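Probable oxidoreductase protein (Rhizobium etli, PDB 4FB5) is probably an oxidoreductase of the GFO/IDH/MocA family, with a Rossmann-type domain expected to bind a nicotinamide adenine dinucleotide cofactor. Local coordinates at residues Leu215-Tyr220 with Gly280-Gln285. Sequence-based numbering, arbitrary orientation.
Sequences LSLLWY and GRIALQ
The carbonyl oxygen of Ser216 accepts a hydrogen bond from Tyr220 N at 3.0 Å and a weak one from Trp219 N at 3.2 Å, within the helical turn that presents Leu217 and Leu218 to Ile282 and Leu284 of the strand. Between the two segments the meeting is wholly apolar, carried by methyl groups. Leu217 points at the strand and touches it with one branch: its CD1 lies 3.9 Å from Ile282 CG2, the two side chains running at a slant to each other. In Ile282 the short branch, CG2, anti to the backbone N, does the touching, while CG1 lies beside that nitrogen (chi1 -64°). Leu218 starts off to the flank, but its end reaches nearer the strand, and CD2 makes a looser approach of 4.5 Å to Leu284 CD1. The backbones stay well apart, with Leu217 CA 9.1 Å from Leu284 CA, and the 135 Å² buried here is a small part of a wider core. Val178 and Val180 of strand 175-183 and Met259 and Leu261 of strand 254-261 also pack on Leu218, whereas Ile155, in a loop, touches Leu217. On the other face of strand 281-288, Ala283 CB sits 3.6 Å above the plane of the Arg281 guanidinium, over its centre, and Arg281 forms salt bridges with Glu181 and Asp296. There Arg281 packs on Gln285 of the second subunit. One face of the mixed sheet thus receives helix 206-221 and the other meets a second subunit, an arrangement characteristic of the open-faced alpha+beta C-terminal domain of GFO/IDH/MocA oxidoreductases.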
loop_
_atom_site.group_PDB
_atom_site.type_symbol
_atom_site.label_atom_id
_atom_site.label_comp_id
_atom_site.label_asym_id
_atom_site.label_seq_id
_atom_site.Cartn_x
_atom_site.Cartn_y
_atom_site.Cartn_z
ATOM N N LEU A 215 5.259 -24.451 -3.955
ATOM C CA LEU A 215 5.896 -25.302 -4.968
ATOM C C LEU A 215 4.936 -25.553 -6.116
ATOM O O LEU A 215 5.355 -25.548 -7.285
ATOM C CB LEU A 215 6.352 -26.648 -4.440
ATOM C CG LEU A 215 7.214 -26.750 -3.212
ATOM C CD1 LEU A 215 7.456 -28.217 -3.047
ATOM C CD2 LEU A 215 8.530 -25.983 -3.351
ATOM N N SER A 216 3.658 -25.757 -5.822
ATOM C CA SER A 216 2.752 -25.897 -6.928
ATOM C C SER A 216 2.858 -24.652 -7.780
ATOM O O SER A 216 2.821 -24.748 -9.013
ATOM C CB SER A 216 1.321 -26.192 -6.494
ATOM O OG SER A 216 0.622 -25.051 -6.044
ATOM N N LEU A 217 3.061 -23.479 -7.156
ATOM C CA LEU A 217 3.196 -22.288 -7.996
ATOM C C LEU A 217 4.486 -22.267 -8.819
ATOM O O LEU A 217 4.446 -21.966 -10.017
ATOM C CB LEU A 217 3.005 -20.984 -7.220
ATOM C CG LEU A 217 1.595 -20.720 -6.671
ATOM C CD1 LEU A 217 1.685 -19.572 -5.666
ATOM C CD2 LEU A 217 0.546 -20.438 -7.773
ATOM N N LEU A 218 5.618 -22.601 -8.191
ATOM C CA LEU A 218 6.861 -22.651 -8.922
ATOM C C LEU A 218 6.752 -23.677 -10.067
ATOM O O LEU A 218 7.432 -23.536 -11.112
ATOM C CB LEU A 218 8.035 -22.937 -7.995
ATOM C CG LEU A 218 8.203 -21.902 -6.868
ATOM C CD1 LEU A 218 9.436 -22.100 -6.092
ATOM C CD2 LEU A 218 8.184 -20.477 -7.363
ATOM N N TRP A 219 5.862 -24.663 -9.889
ATOM C CA TRP A 219 5.763 -25.733 -10.830
ATOM C C TRP A 219 5.090 -25.172 -12.039
ATOM O O TRP A 219 5.619 -25.218 -13.144
ATOM C CB TRP A 219 4.944 -26.903 -10.288
ATOM C CG TRP A 219 4.650 -27.856 -11.375
ATOM C CD1 TRP A 219 5.536 -28.733 -11.947
ATOM C CD2 TRP A 219 3.417 -27.987 -12.128
ATOM N NE1 TRP A 219 4.930 -29.425 -12.985
ATOM C CE2 TRP A 219 3.629 -29.004 -13.104
ATOM C CE3 TRP A 219 2.145 -27.402 -12.029
ATOM C CZ2 TRP A 219 2.616 -29.430 -13.987
ATOM C CZ3 TRP A 219 1.134 -27.833 -12.909
ATOM C CH2 TRP A 219 1.391 -28.828 -13.885
ATOM N N TYR A 220 3.901 -24.635 -11.811
ATOM C CA TYR A 220 3.079 -23.986 -12.843
ATOM C C TYR A 220 3.842 -22.981 -13.682
ATOM O O TYR A 220 3.707 -22.951 -14.902
ATOM C CB TYR A 220 1.966 -23.255 -12.156
ATOM C CG TYR A 220 0.956 -22.688 -13.075
ATOM C CD1 TYR A 220 0.204 -23.520 -13.920
ATOM C CD2 TYR A 220 0.707 -21.321 -13.085
ATOM C CE1 TYR A 220 -0.748 -22.976 -14.768
ATOM C CE2 TYR A 220 -0.216 -20.776 -13.921
ATOM C CZ TYR A 220 -0.949 -21.598 -14.756
ATOM O OH TYR A 220 -1.879 -21.034 -15.589
ATOM N N GLY A 280 -3.560 -15.037 5.057
ATOM C CA GLY A 280 -3.668 -15.918 3.925
ATOM C C GLY A 280 -2.619 -15.501 2.947
ATOM O O GLY A 280 -2.906 -15.417 1.772
ATOM N N ARG A 281 -1.404 -15.219 3.436
ATOM C CA ARG A 281 -0.388 -14.597 2.623
ATOM C C ARG A 281 0.372 -15.632 1.802
ATOM O O ARG A 281 0.870 -16.624 2.341
ATOM C CB ARG A 281 0.602 -13.851 3.495
ATOM C CG ARG A 281 1.896 -13.391 2.764
ATOM C CD ARG A 281 2.621 -12.468 3.708
ATOM N NE ARG A 281 4.020 -12.200 3.416
ATOM C CZ ARG A 281 4.430 -11.118 2.766
ATOM N NH1 ARG A 281 3.544 -10.210 2.348
ATOM N NH2 ARG A 281 5.723 -10.937 2.544
ATOM N N ILE A 282 0.497 -15.372 0.513
ATOM C CA ILE A 282 1.451 -16.064 -0.316
ATOM C C ILE A 282 2.080 -14.956 -1.086
ATOM O O ILE A 282 1.366 -14.256 -1.824
ATOM C CB ILE A 282 0.734 -16.954 -1.324
ATOM C CG1 ILE A 282 -0.031 -18.047 -0.575
ATOM C CG2 ILE A 282 1.722 -17.499 -2.305
ATOM C CD1 ILE A 282 -0.830 -18.984 -1.445
ATOM N N ALA A 283 3.373 -14.747 -0.911
ATOM C CA ALA A 283 4.007 -13.596 -1.542
ATOM C C ALA A 283 5.043 -14.104 -2.485
ATOM O O ALA A 283 5.943 -14.876 -2.128
ATOM C CB ALA A 283 4.633 -12.669 -0.529
ATOM N N LEU A 284 4.924 -13.673 -3.710
ATOM C CA LEU A 284 5.796 -14.181 -4.728
ATOM C C LEU A 284 6.500 -13.031 -5.406
ATOM O O LEU A 284 5.849 -12.078 -5.811
ATOM C CB LEU A 284 4.943 -14.975 -5.677
ATOM C CG LEU A 284 5.502 -15.403 -7.004
ATOM C CD1 LEU A 284 6.582 -16.371 -6.737
ATOM C CD2 LEU A 284 4.347 -16.064 -7.753
ATOM N N GLN A 285 7.826 -13.081 -5.448
ATOM C CA GLN A 285 8.605 -12.078 -6.170
ATOM C C GLN A 285 9.463 -12.769 -7.216
ATOM O O GLN A 285 10.161 -13.735 -6.913
ATOM C CB GLN A 285 9.499 -11.247 -5.248
ATOM C CG GLN A 285 8.811 -10.679 -4.006
ATOM C CD GLN A 285 9.842 -10.261 -2.930
ATOM O OE1 GLN A 285 9.995 -10.930 -1.877
ATOM N NE2 GLN A 285 10.578 -9.161 -3.208
#